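Putative oxidoreductase (Gluconobacter oxydans, PDB 3WJ7) is a short-chain dehydrogenase/reductase (SDR) family reductase that probably binds a nicotinamide coenzyme on a Rossmann-type domain to convert carbonyl substrates. Local coordinates at residues I80-V84 with T106-M110; P138-T142 with E238-L242; V185-I190 with D330-F335; M255-I259 with A324-T329. All coordinates share one frame; numbering follows the deposited sequence.

Interaction 1: residues I80-V84 with T106-M110; sequences ILFHV and TRNLM
His83 meets Leu109 and Thr106 through two different parts of its imidazole. The methyl CD2 of Leu109 lies over one ring face, 3.5 Å from the centroid and only 17° off the ring normal, displaced toward CG and ND1: a CH-pi contact that a branched aliphatic tip makes well. The other contact is polar and lies in the plane of the ring, where His83 NE2 and Thr106 OG1 are hydrogen-bonded at 3.2 Å. Met110 CE comes in obliquely, 3.6 Å from His83 CD2; its thioether chain, bent at its second and third torsions, brings the methyl back to the strand. Two residues earlier in the strand, Leu81 CD2 and Leu109 CG meet tip to tip at 3.9 Å. Leu81 and His83 stand two apart and so face the same way, toward the helix. This is the first half of a beta-alpha-beta crossover in the Rossmann fold: strand 78-83 leads into helix 95-115, which runs back antiparallel to it (173° between the local axes) before strand 120-124 continues the parallel sheet. In both Leu81 and His83, CG is placed opposite the backbone N (chi1 -179° in His83), which carries the side chain across to the helix. The imidazole is held at its second nitrogen too, since His83 ND1 is hydrogen-bonded to Thr19 OG1, and Tyr123 meets the ring from the neighbouring strand. Thr106 OG1 is likewise hydrogen-bonded to Asn102 O, one turn earlier in its own helix, a place to which a threonine hydroxyl is well suited.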
# COMPACT_ATOMS: atom_id res chain seq x y z
N ILE A 80 25.44 10.98 23.36
CA ILE A 80 24.61 11.84 22.51
C ILE A 80 24.30 11.15 21.17
O ILE A 80 25.18 10.58 20.49
CB ILE A 80 25.29 13.18 22.20
CG1 ILE A 80 25.41 14.06 23.46
CG2 ILE A 80 24.54 13.95 21.13
CD1 ILE A 80 26.65 14.93 23.39
N LEU A 81 23.02 11.23 20.82
CA LEU A 81 22.50 10.64 19.64
C LEU A 81 21.80 11.71 18.78
O LEU A 81 20.92 12.44 19.26
CB LEU A 81 21.53 9.52 19.99
CG LEU A 81 20.75 9.01 18.77
CD1 LEU A 81 21.68 8.35 17.75
CD2 LEU A 81 19.65 8.06 19.19
N PHE A 82 22.26 11.79 17.54
CA PHE A 82 21.60 12.49 16.44
C PHE A 82 20.94 11.46 15.53
O PHE A 82 21.63 10.72 14.83
CB PHE A 82 22.60 13.30 15.63
CG PHE A 82 23.10 14.48 16.35
CD1 PHE A 82 22.53 15.72 16.13
CD2 PHE A 82 24.12 14.36 17.30
CE1 PHE A 82 23.00 16.86 16.82
CE2 PHE A 82 24.58 15.47 17.99
CZ PHE A 82 24.03 16.73 17.75
N HIS A 83 19.62 11.41 15.53
CA HIS A 83 18.90 10.49 14.64
C HIS A 83 18.51 11.24 13.40
O HIS A 83 17.60 12.02 13.43
CB HIS A 83 17.63 9.95 15.30
CG HIS A 83 16.88 8.98 14.43
ND1 HIS A 83 17.47 8.34 13.35
CD2 HIS A 83 15.60 8.53 14.48
CE1 HIS A 83 16.58 7.55 12.78
NE2 HIS A 83 15.45 7.65 13.44
N VAL A 84 19.21 11.02 12.30
CA VAL A 84 18.79 11.64 11.06
C VAL A 84 18.29 10.57 10.05
O VAL A 84 18.93 9.55 9.86
CB VAL A 84 19.93 12.45 10.42
CG1 VAL A 84 19.38 13.25 9.23
CG2 VAL A 84 20.62 13.35 11.45
N THR A 106 12.53 4.09 14.19
CA THR A 106 12.69 5.22 15.08
C THR A 106 12.34 4.86 16.53
O THR A 106 13.01 5.29 17.46
CB THR A 106 11.82 6.37 14.55
OG1 THR A 106 12.40 6.84 13.34
CG2 THR A 106 11.66 7.49 15.52
N ARG A 107 11.26 4.11 16.71
CA ARG A 107 10.89 3.61 18.01
C ARG A 107 12.02 2.67 18.53
O ARG A 107 12.54 2.88 19.64
CB ARG A 107 9.52 2.93 17.94
CG ARG A 107 8.93 2.51 19.28
CD ARG A 107 7.71 1.61 19.09
NE ARG A 107 7.04 1.31 20.37
CZ ARG A 107 5.92 0.57 20.52
NH1 ARG A 107 5.28 0.01 19.48
NH2 ARG A 107 5.44 0.38 21.74
N ASN A 108 12.47 1.70 17.74
CA ASN A 108 13.54 0.86 18.24
C ASN A 108 14.79 1.74 18.66
O ASN A 108 15.37 1.58 19.76
CB ASN A 108 13.89 -0.23 17.21
CG ASN A 108 12.71 -1.23 16.96
OD1 ASN A 108 11.83 -1.40 17.80
ND2 ASN A 108 12.71 -1.89 15.79
N LEU A 109 15.18 2.66 17.79
CA LEU A 109 16.33 3.44 18.06
C LEU A 109 16.13 4.21 19.38
O LEU A 109 17.01 4.17 20.27
CB LEU A 109 16.63 4.42 16.93
CG LEU A 109 17.89 5.24 17.19
CD1 LEU A 109 19.11 4.32 17.26
CD2 LEU A 109 18.07 6.29 16.11
N MET A 110 14.99 4.89 19.50
CA MET A 110 14.68 5.66 20.70
C MET A 110 14.65 4.81 21.99
O MET A 110 15.23 5.17 23.00
CB MET A 110 13.37 6.43 20.53
CG MET A 110 13.39 7.53 19.47
SD MET A 110 14.76 8.73 19.49
CE MET A 110 15.70 8.22 18.07

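Interaction 2: residues P138-T142 with E238-L242; sequences PADET and EKYIL
Glu141, in an irregular loop, passes closest to the edge of strand 239-242 at Lys239, their CA atoms 6.6 Å apart, and the two backbones come together without any strand pairing. Instead, a side chain bridges the gap: Ile241 N donates to Glu141 OE2 at 3.1 Å in a nearly straight bond (177°), the nitrogen lying 37° out of the carboxylate plane. Glutamate has the length for this. Its CG sits opposite the carbonyl carbon and the chain folds at chi2 (77°), which swings the carboxylate round to the strand. On the way the aliphatic part is used as well, with Glu141 CG resting 3.5 Å from Lys239 O. Ile241 CD1 then lies against the carboxylate, 3.4 Å from Glu141 OE1, and also reaches Asp140 CA at 3.5 Å, an apolar tip filling the angle between loop and strand. Strand 239-248 runs parallel to strand 176-185 in the main sheet of this Rossmann-type domain, and Tyr240 makes the backbone bonds to Ile178 and Asn180 on that side; the amide of Ile241 faces the other way, where, at this end of the strand, the glutamate carboxylate accepts it much as a neighbouring strand would. The loop is folded locally around Glu141: Asp140 OD1 accepts from Thr142 N at 3.0 Å, an Asx turn that has Glu141 as its middle residue, and Asp140 N is hydrogen-bonded to Thr143 OG1. Lys239 points its CB at the loop, CB lying 4.2 Å from Glu141 CG, while its amine makes a long, weak ion pair with Glu162.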
# COMPACT_ATOMS: atom_id res chain seq x y z
N PRO A 138 2.86 32.33 7.52
CA PRO A 138 3.77 31.20 7.77
C PRO A 138 3.45 30.39 9.05
O PRO A 138 3.17 30.98 10.10
CB PRO A 138 5.14 31.88 7.89
CG PRO A 138 5.00 33.10 7.01
CD PRO A 138 3.61 33.59 7.30
N ALA A 139 3.51 29.06 8.96
CA ALA A 139 3.08 28.23 10.07
C ALA A 139 4.23 28.14 11.07
O ALA A 139 5.36 28.56 10.78
CB ALA A 139 2.64 26.85 9.58
N ASP A 140 3.95 27.60 12.26
CA ASP A 140 5.01 27.43 13.27
C ASP A 140 4.81 26.14 14.12
O ASP A 140 3.93 25.35 13.87
CB ASP A 140 5.09 28.70 14.16
CG ASP A 140 3.90 28.80 15.15
OD1 ASP A 140 2.91 28.05 15.06
OD2 ASP A 140 3.95 29.63 16.06
N GLU A 141 5.62 25.95 15.15
CA GLU A 141 5.55 24.77 16.02
C GLU A 141 4.21 24.59 16.76
O GLU A 141 3.93 23.51 17.25
CB GLU A 141 6.70 24.80 17.03
CG GLU A 141 8.12 24.89 16.45
CD GLU A 141 8.56 26.28 15.95
OE1 GLU A 141 7.69 27.18 15.70
OE2 GLU A 141 9.80 26.45 15.76
N THR A 142 3.37 25.63 16.80
CA THR A 142 2.10 25.65 17.55
C THR A 142 0.87 25.36 16.69
O THR A 142 -0.23 25.09 17.23
CB THR A 142 1.88 27.05 18.13
OG1 THR A 142 3.00 27.38 18.96
CG2 THR A 142 0.60 27.14 18.96
N GLU A 238 10.99 20.13 23.26
CA GLU A 238 10.62 21.15 22.31
C GLU A 238 10.98 20.73 20.89
O GLU A 238 11.90 19.92 20.67
CB GLU A 238 11.37 22.45 22.64
CG GLU A 238 11.14 23.03 24.05
CD GLU A 238 9.69 23.41 24.31
OE1 GLU A 238 9.11 22.83 25.25
OE2 GLU A 238 9.12 24.26 23.57
N LYS A 239 10.22 21.28 19.93
CA LYS A 239 10.51 21.21 18.49
C LYS A 239 11.05 22.55 18.04
O LYS A 239 10.60 23.62 18.50
CB LYS A 239 9.23 21.06 17.65
CG LYS A 239 8.29 19.92 17.94
CD LYS A 239 6.92 20.38 17.45
CE LYS A 239 6.01 19.23 17.03
NZ LYS A 239 4.60 19.49 17.47
N TYR A 240 11.92 22.52 17.05
CA TYR A 240 12.38 23.77 16.46
C TYR A 240 12.42 23.66 14.97
O TYR A 240 13.09 22.80 14.43
CB TYR A 240 13.78 24.13 16.98
CG TYR A 240 13.94 24.16 18.49
CD1 TYR A 240 14.17 22.98 19.22
CD2 TYR A 240 13.89 25.37 19.19
CE1 TYR A 240 14.34 23.00 20.61
CE2 TYR A 240 14.05 25.41 20.58
CZ TYR A 240 14.28 24.23 21.28
OH TYR A 240 14.44 24.27 22.64
N ILE A 241 11.67 24.53 14.30
CA ILE A 241 11.69 24.61 12.82
C ILE A 241 13.05 25.15 12.35
O ILE A 241 13.53 26.14 12.87
CB ILE A 241 10.58 25.54 12.29
CG1 ILE A 241 9.21 24.89 12.50
CG2 ILE A 241 10.76 25.83 10.81
CD1 ILE A 241 8.06 25.85 12.64
N LEU A 242 13.67 24.49 11.38
CA LEU A 242 14.92 24.96 10.86
C LEU A 242 14.71 25.34 9.42
O LEU A 242 15.08 24.60 8.54
CB LEU A 242 16.00 23.90 11.01
CG LEU A 242 16.47 23.49 12.42
CD1 LEU A 242 17.69 22.55 12.33
CD2 LEU A 242 16.76 24.67 13.41

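Interaction 3: residues V185-I190 with D330-F335; sequences VGPRDI and DAIAWF
Trp334 lays one face of its indole beneath the backbone of Pro187, Arg188 and Asp189. Arg188 N sits over the five-membered ring, 3.5 Å from Trp334 CD2, and Arg188 CA points a CH-pi contact at the six-membered ring, 3.8 Å from its centroid. A broad, flat residue suits a place where the main chain itself is the partner, and with CG opposite its backbone N (chi1 -165°) the indole leaves the helix toward the loop. Beyond the ring, Ile190 CG1 touches Trp334 CH2 obliquely at 4.0 Å; His338 stacks with the same indole. Phe335 turns its edge to the loop, Asp189 O lying near the ring plane and 3.5 Å from Phe335 CE1. At the other end the small residues let backbones close up. Gly186 has backbone angles (phi 162°, psi -163°) that call for glycine, and its carbonyl O lies 3.3 Å from Ala331 CA in a weak C-H...O contact. Pro187 CD packs on Asp330 CB at 3.7 Å, while the Asp330 carboxylate goes to His219. The polar ends find partners further out: Arg188 forms a salt bridge with Glu55, and Asp189 OD2 is hydrogen-bonded to Thr193 OG1. Here the last helix, 324-337, closes on the loop that leaves strand 176-185, where the chain makes an excursion through helix 194-203 before strand 214-219 rejoins the sheet, as in extended SDR enzymes.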
# COMPACT_ATOMS: atom_id res chain seq x y z
N VAL A 185 18.65 22.70 0.45
CA VAL A 185 19.29 22.78 -0.83
C VAL A 185 20.72 23.16 -0.52
O VAL A 185 21.00 23.79 0.50
CB VAL A 185 18.61 23.88 -1.67
CG1 VAL A 185 19.38 24.22 -2.92
CG2 VAL A 185 17.21 23.45 -2.01
N GLY A 186 21.64 22.74 -1.37
CA GLY A 186 23.02 23.16 -1.24
C GLY A 186 23.99 22.29 -1.99
O GLY A 186 23.59 21.52 -2.88
N PRO A 187 25.27 22.40 -1.63
CA PRO A 187 26.28 21.62 -2.35
C PRO A 187 26.26 20.19 -1.89
O PRO A 187 25.65 19.88 -0.87
CB PRO A 187 27.60 22.32 -1.99
CG PRO A 187 27.34 22.97 -0.69
CD PRO A 187 25.88 23.39 -0.73
N ARG A 188 26.89 19.31 -2.66
CA ARG A 188 26.99 17.88 -2.32
C ARG A 188 25.66 17.15 -2.39
O ARG A 188 25.39 16.25 -1.59
CB ARG A 188 27.56 17.69 -0.92
CG ARG A 188 28.97 18.13 -0.76
CD ARG A 188 29.59 17.02 0.02
NE ARG A 188 30.87 17.42 0.57
CZ ARG A 188 31.81 16.56 0.95
NH1 ARG A 188 31.59 15.24 0.84
NH2 ARG A 188 32.95 17.02 1.44
N ASP A 189 24.84 17.51 -3.36
CA ASP A 189 23.56 16.88 -3.48
C ASP A 189 23.70 15.74 -4.49
O ASP A 189 23.32 15.85 -5.65
CB ASP A 189 22.48 17.88 -3.84
CG ASP A 189 21.10 17.33 -3.59
OD1 ASP A 189 21.05 16.15 -3.17
OD2 ASP A 189 20.09 18.05 -3.81
N ILE A 190 24.24 14.65 -3.97
CA ILE A 190 24.84 13.57 -4.73
C ILE A 190 23.82 12.72 -5.48
O ILE A 190 23.99 12.45 -6.66
CB ILE A 190 25.71 12.75 -3.76
CG1 ILE A 190 26.99 13.56 -3.48
CG2 ILE A 190 25.92 11.33 -4.26
CD1 ILE A 190 27.76 13.17 -2.24
N ASP A 330 25.22 27.79 -4.45
CA ASP A 330 26.16 26.71 -4.14
C ASP A 330 25.79 25.37 -4.80
O ASP A 330 26.67 24.71 -5.38
CB ASP A 330 26.27 26.51 -2.64
CG ASP A 330 26.74 27.74 -1.92
OD1 ASP A 330 27.24 28.69 -2.57
OD2 ASP A 330 26.62 27.74 -0.67
N ALA A 331 24.51 25.00 -4.73
CA ALA A 331 24.02 23.76 -5.32
C ALA A 331 24.32 23.71 -6.83
O ALA A 331 24.77 22.67 -7.35
CB ALA A 331 22.52 23.59 -5.04
N ILE A 332 24.09 24.83 -7.52
CA ILE A 332 24.43 24.91 -8.95
C ILE A 332 25.94 24.91 -9.17
O ILE A 332 26.42 24.19 -10.04
CB ILE A 332 23.78 26.12 -9.65
CG1 ILE A 332 22.30 25.87 -9.84
CG2 ILE A 332 24.45 26.41 -10.98
CD1 ILE A 332 21.47 27.12 -9.75
N ALA A 333 26.70 25.63 -8.37
CA ALA A 333 28.15 25.64 -8.62
C ALA A 333 28.67 24.21 -8.47
O ALA A 333 29.48 23.72 -9.26
CB ALA A 333 28.90 26.61 -7.69
N TRP A 334 28.18 23.53 -7.45
CA TRP A 334 28.58 22.16 -7.24
C TRP A 334 28.13 21.26 -8.42
O TRP A 334 28.94 20.48 -8.96
CB TRP A 334 28.04 21.66 -5.93
CG TRP A 334 28.68 20.44 -5.51
CD1 TRP A 334 29.80 20.31 -4.71
CD2 TRP A 334 28.26 19.13 -5.84
NE1 TRP A 334 30.09 18.98 -4.54
CE2 TRP A 334 29.16 18.23 -5.21
CE3 TRP A 334 27.22 18.61 -6.62
CZ2 TRP A 334 29.04 16.85 -5.33
CZ3 TRP A 334 27.09 17.24 -6.73
CH2 TRP A 334 27.99 16.37 -6.09
N PHE A 335 26.87 21.36 -8.85
CA PHE A 335 26.44 20.56 -10.00
C PHE A 335 27.30 20.76 -11.27
O PHE A 335 27.51 19.81 -12.02
CB PHE A 335 24.97 20.81 -10.34
CG PHE A 335 24.00 20.32 -9.31
CD1 PHE A 335 24.10 19.04 -8.77
CD2 PHE A 335 22.94 21.13 -8.91
CE1 PHE A 335 23.18 18.59 -7.86
CE2 PHE A 335 22.02 20.69 -7.96
CZ PHE A 335 22.14 19.42 -7.44

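Interaction 4: residues M255-I259 with A324-T329; sequences MVSQI and ARDAVT
Two helices of the C-terminal part, 249-259 and 324-337, pack here through Met255 and Val328, their local axes crossing at -56° and 10.3 Å apart. Met255 is an unbranched, flexible thioether that reaches across with chi2 extended and then bends at its last torsion, setting CE beside Val328 CG2 and against Arg325 CA. Val328 presents its other methyl to two neighbours in turn, CG1 lying 3.8 Å from Val256 CG2 and 3.9 Å from Ile259 CD1; branched aliphatic side chains from 255-259 close round Val328. On the more exposed side, a bend at chi3 (-82°) lays the Arg325 guanidinium across Met255; Met255 CG lies over one face, 3.5 Å from Arg325 NH2. Gln258 OE1 comes within 2.8 Å of Arg325 NH2, but the angle is too poor for a hydrogen bond. Ile259 CD1 also touches Thr329 OG1, a hydroxyl that turns back to Arg325 O at 2.6 Å. That carbonyl accepts Thr329 N on its opposite face. Inward, Val256 rests on Ile199, Cys202 and Ala203, so helix 194-203 joins the pair in a small helical cluster, the kind of C-terminal lobe that extended SDR enzymes build beside the Rossmann sheet.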
# COMPACT_ATOMS: atom_id res chain seq x y z
N MET A 255 15.20 32.44 -10.01
CA MET A 255 16.57 32.53 -9.47
C MET A 255 17.50 31.54 -10.15
O MET A 255 18.56 31.93 -10.63
CB MET A 255 16.61 32.21 -7.99
CG MET A 255 16.31 33.31 -7.02
SD MET A 255 16.50 32.68 -5.33
CE MET A 255 17.74 31.44 -5.61
N VAL A 256 17.11 30.26 -10.15
CA VAL A 256 17.90 29.21 -10.81
C VAL A 256 18.28 29.68 -12.21
O VAL A 256 19.45 29.67 -12.57
CB VAL A 256 17.15 27.82 -10.89
CG1 VAL A 256 17.94 26.81 -11.69
CG2 VAL A 256 16.89 27.24 -9.51
N SER A 257 17.30 30.09 -12.98
CA SER A 257 17.53 30.46 -14.36
C SER A 257 18.42 31.65 -14.54
O SER A 257 19.25 31.64 -15.45
CB SER A 257 16.22 30.71 -15.06
OG SER A 257 15.52 29.47 -15.07
N GLN A 258 18.24 32.67 -13.69
CA GLN A 258 19.07 33.86 -13.79
C GLN A 258 20.53 33.58 -13.40
O GLN A 258 21.42 34.02 -14.10
CB GLN A 258 18.45 35.11 -13.12
CG GLN A 258 18.91 35.49 -11.72
CD GLN A 258 17.89 36.40 -11.00
OE1 GLN A 258 18.24 37.13 -10.07
NE2 GLN A 258 16.63 36.35 -11.43
N ILE A 259 20.76 32.79 -12.34
CA ILE A 259 22.08 32.35 -11.93
C ILE A 259 22.73 31.41 -12.97
O ILE A 259 23.96 31.44 -13.19
CB ILE A 259 22.04 31.61 -10.58
CG1 ILE A 259 21.58 32.53 -9.44
CG2 ILE A 259 23.41 31.09 -10.20
CD1 ILE A 259 20.88 31.77 -8.32
N ALA A 324 17.98 32.11 0.64
CA ALA A 324 17.76 30.99 -0.30
C ALA A 324 18.66 31.06 -1.53
O ALA A 324 19.09 30.04 -2.06
CB ALA A 324 16.31 30.92 -0.73
N ARG A 325 18.93 32.28 -1.99
CA ARG A 325 19.80 32.47 -3.11
C ARG A 325 21.19 31.91 -2.85
O ARG A 325 21.85 31.42 -3.74
CB ARG A 325 19.82 33.93 -3.53
CG ARG A 325 21.11 34.38 -4.21
CD ARG A 325 20.98 35.77 -4.79
NE ARG A 325 20.32 35.68 -6.09
CZ ARG A 325 19.10 36.11 -6.32
NH1 ARG A 325 18.41 36.68 -5.33
NH2 ARG A 325 18.58 35.98 -7.53
N ASP A 326 21.64 31.94 -1.61
CA ASP A 326 22.95 31.38 -1.32
C ASP A 326 22.94 29.85 -1.51
O ASP A 326 23.92 29.27 -2.03
CB ASP A 326 23.41 31.79 0.09
CG ASP A 326 23.92 33.27 0.18
OD1 ASP A 326 23.67 34.09 -0.75
OD2 ASP A 326 24.57 33.61 1.21
N ALA A 327 21.85 29.21 -1.08
CA ALA A 327 21.77 27.76 -1.17
C ALA A 327 21.69 27.28 -2.61
O ALA A 327 22.33 26.28 -2.97
CB ALA A 327 20.60 27.22 -0.39
N VAL A 328 20.90 27.99 -3.40
CA VAL A 328 20.69 27.66 -4.81
C VAL A 328 21.99 27.85 -5.61
O VAL A 328 22.36 27.01 -6.43
CB VAL A 328 19.56 28.55 -5.41
CG1 VAL A 328 19.46 28.38 -6.92
CG2 VAL A 328 18.22 28.28 -4.74
N THR A 329 22.67 28.97 -5.37
CA THR A 329 23.99 29.28 -5.92
C THR A 329 25.03 28.19 -5.69
O THR A 329 25.67 27.75 -6.62
CB THR A 329 24.52 30.61 -5.32
OG1 THR A 329 23.63 31.69 -5.68
CG2 THR A 329 25.93 30.91 -5.83

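In the fold
From the N terminus, interaction 1 closes first, a short loop inside one beta-alpha-beta unit that is complete before any other contact opens. Interaction 2 then opens at 138-142 and, before it closes, 185-190 opens interaction 3; strand 239-242 closes interaction 2, so the two cross. Interaction 4 lies nested within interaction 3: 255-259 opens it, 324-329 closes it, and 330-335 of the same helix then closes interaction 3. Those two touch, with Val185 O 3.6 Å from Ala327 CB. Interactions 1 and 2 both reach the main sheet, while 3 and 4 bind the last helix to the sheet's outgoing loop and to helix 249-259, which directly follows strand 239-248.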